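Local coordinates for repeat Five Residue (Rfr) protein or pentapeptide repeat protein (Cyanothece, PDB 2O6W) that is of unknown function but folds its tandem pentapeptide repeats into a right-handed quadrilateral beta helix, at residues A[31-36]-A[90-95]. Numbering follows the deposited sequence.
Sequences GLKYRI and ETDLEN
Lys33 meets Asp92 and Glu94 in a compact example of one ammonium group shared by two carboxylates, a small salt-bridge network. The tight part lies at the end of the extended lysine chain. There NZ meets Glu94 OE2 at 2.6 Å, coming from above the carboxylate plane (52° out of it). The same nitrogen uses the syn lone pair of Asp92 OD2, at 3.1 Å. With CG anti to the backbone N (chi1 -174°), the Asp92 carboxylate lies beside its own carbonyl carbon; OD2 faces the lysine, while OD1 accepts from Glu94 N (163°). This bond closes an Asx turn and helps hold the carboxylate that receives the lysine. An alanine in place of Lys33 would probably leave both carboxylates without their shared positive charge and Glu94 less firmly held. The looser side is the aliphatic part of Lys33, whose CD comes no nearer than 3.5 Å to Asp92 OD2, and all three residues are partly exposed at the surface. Glu94 OE2 also takes a weak hydrogen bond from Asn112. Remote from any strand, the bridge ties the loop 31-36, which follows helix 2-10, to the pentapeptide-repeat coils of the beta helix, where backbone bonds join Asp92 to Ser71 and Leu73, and Leu93 to Asn112, linking successive coils.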
loop_
_atom_site.group_PDB
_atom_site.type_symbol
_atom_site.label_atom_id
_atom_site.label_comp_id
_atom_site.label_asym_id
_atom_site.label_seq_id
_atom_site.Cartn_x
_atom_site.Cartn_y
_atom_site.Cartn_z
ATOM N N GLY A 31 3.129 0.953 -8.386
ATOM C CA GLY A 31 3.748 -0.358 -8.301
ATOM C C GLY A 31 4.824 -0.649 -9.332
ATOM O O GLY A 31 5.163 0.207 -10.150
ATOM N N LEU A 32 5.358 -1.868 -9.283
ATOM C CA LEU A 32 6.403 -2.311 -10.205
ATOM C C LEU A 32 5.919 -3.349 -11.209
ATOM O O LEU A 32 6.729 -4.038 -11.816
ATOM C CB LEU A 32 7.578 -2.906 -9.428
ATOM C CG LEU A 32 8.583 -1.936 -8.823
ATOM C CD1 LEU A 32 9.626 -2.716 -8.035
ATOM C CD2 LEU A 32 9.247 -1.124 -9.933
ATOM N N LYS A 33 4.612 -3.471 -11.389
ATOM C CA LYS A 33 4.101 -4.459 -12.323
ATOM C C LYS A 33 3.878 -3.928 -13.726
ATOM O O LYS A 33 4.232 -4.579 -14.702
ATOM C CB LYS A 33 2.800 -5.066 -11.807
ATOM C CG LYS A 33 2.986 -6.053 -10.675
ATOM C CD LYS A 33 1.677 -6.732 -10.333
ATOM C CE LYS A 33 1.885 -7.858 -9.330
ATOM N NZ LYS A 33 0.618 -8.595 -9.071
ATOM N N TYR A 34 3.294 -2.744 -13.836
ATOM C CA TYR A 34 3.024 -2.193 -15.146
ATOM C C TYR A 34 3.443 -0.747 -15.266
ATOM O O TYR A 34 3.896 -0.128 -14.303
ATOM C CB TYR A 34 1.529 -2.287 -15.461
ATOM C CG TYR A 34 0.895 -3.623 -15.176
ATOM C CD1 TYR A 34 0.256 -3.873 -13.954
ATOM C CD2 TYR A 34 0.895 -4.632 -16.143
ATOM C CE1 TYR A 34 -0.375 -5.096 -13.711
ATOM C CE2 TYR A 34 0.274 -5.853 -15.909
ATOM C CZ TYR A 34 -0.361 -6.081 -14.697
ATOM O OH TYR A 34 -0.987 -7.295 -14.488
ATOM N N ARG A 35 3.273 -0.216 -16.469
ATOM C CA ARG A 35 3.578 1.172 -16.760
ATOM C C ARG A 35 2.711 1.573 -17.953
ATOM O O ARG A 35 2.446 0.755 -18.839
ATOM C CB ARG A 35 5.068 1.346 -17.081
ATOM C CG ARG A 35 5.532 0.667 -18.351
ATOM C CD ARG A 35 7.033 0.842 -18.566
ATOM N NE ARG A 35 7.459 0.252 -19.836
ATOM C CZ ARG A 35 7.196 0.775 -21.032
ATOM N NH1 ARG A 35 6.511 1.909 -21.130
ATOM N NH2 ARG A 35 7.603 0.158 -22.133
ATOM N N ILE A 36 2.246 2.818 -17.960
ATOM C CA ILE A 36 1.411 3.318 -19.054
ATOM C C ILE A 36 2.149 4.404 -19.831
ATOM O O ILE A 36 2.241 5.552 -19.379
ATOM C CB ILE A 36 0.061 3.914 -18.545
ATOM C CG1 ILE A 36 -0.827 2.809 -17.955
ATOM C CG2 ILE A 36 -0.677 4.592 -19.698
ATOM C CD1 ILE A 36 -0.304 2.203 -16.659
ATOM N N GLU A 90 -9.231 -3.390 -2.621
ATOM C CA GLU A 90 -8.948 -3.752 -4.004
ATOM C C GLU A 90 -7.621 -3.205 -4.516
ATOM O O GLU A 90 -7.460 -2.955 -5.708
ATOM C CB GLU A 90 -10.098 -3.315 -4.909
ATOM C CG GLU A 90 -11.410 -3.939 -4.492
ATOM C CD GLU A 90 -12.449 -3.953 -5.594
ATOM O OE1 GLU A 90 -13.607 -4.325 -5.295
ATOM O OE2 GLU A 90 -12.110 -3.607 -6.754
ATOM N N THR A 91 -6.667 -3.018 -3.612
ATOM C CA THR A 91 -5.354 -2.541 -4.016
ATOM C C THR A 91 -4.451 -3.736 -4.293
ATOM O O THR A 91 -4.698 -4.847 -3.815
ATOM C CB THR A 91 -4.674 -1.681 -2.923
ATOM O OG1 THR A 91 -4.595 -2.423 -1.693
ATOM C CG2 THR A 91 -5.445 -0.388 -2.715
ATOM N N ASP A 92 -3.405 -3.511 -5.073
ATOM C CA ASP A 92 -2.462 -4.578 -5.369
ATOM C C ASP A 92 -1.257 -4.311 -4.465
ATOM O O ASP A 92 -0.505 -3.370 -4.692
ATOM C CB ASP A 92 -2.053 -4.538 -6.849
ATOM C CG ASP A 92 -1.185 -5.726 -7.254
ATOM O OD1 ASP A 92 -0.522 -6.310 -6.371
ATOM O OD2 ASP A 92 -1.147 -6.068 -8.463
ATOM N N LEU A 93 -1.096 -5.119 -3.421
ATOM C CA LEU A 93 0.025 -4.967 -2.498
ATOM C C LEU A 93 0.980 -6.162 -2.581
ATOM O O LEU A 93 1.631 -6.524 -1.601
ATOM C CB LEU A 93 -0.492 -4.788 -1.063
ATOM C CG LEU A 93 -0.852 -3.336 -0.709
ATOM C CD1 LEU A 93 -1.825 -3.270 0.458
ATOM C CD2 LEU A 93 0.433 -2.576 -0.390
ATOM N N GLU A 94 1.064 -6.774 -3.759
ATOM C CA GLU A 94 1.942 -7.917 -3.937
ATOM C C GLU A 94 3.405 -7.570 -3.663
ATOM O O GLU A 94 3.916 -6.565 -4.149
ATOM C CB GLU A 94 1.802 -8.491 -5.345
ATOM C CG GLU A 94 2.711 -9.681 -5.585
ATOM C CD GLU A 94 2.202 -10.615 -6.666
ATOM O OE1 GLU A 94 2.913 -11.597 -6.970
ATOM O OE2 GLU A 94 1.096 -10.378 -7.205
ATOM N N ASN A 95 4.058 -8.417 -2.867
ATOM C CA ASN A 95 5.460 -8.252 -2.492
ATOM C C ASN A 95 5.723 -6.914 -1.831
ATOM O O ASN A 95 6.844 -6.408 -1.843
ATOM C CB ASN A 95 6.370 -8.402 -3.715
ATOM C CG ASN A 95 6.143 -9.704 -4.447
ATOM O OD1 ASN A 95 6.125 -10.781 -3.835
ATOM N ND2 ASN A 95 5.966 -9.621 -5.759
#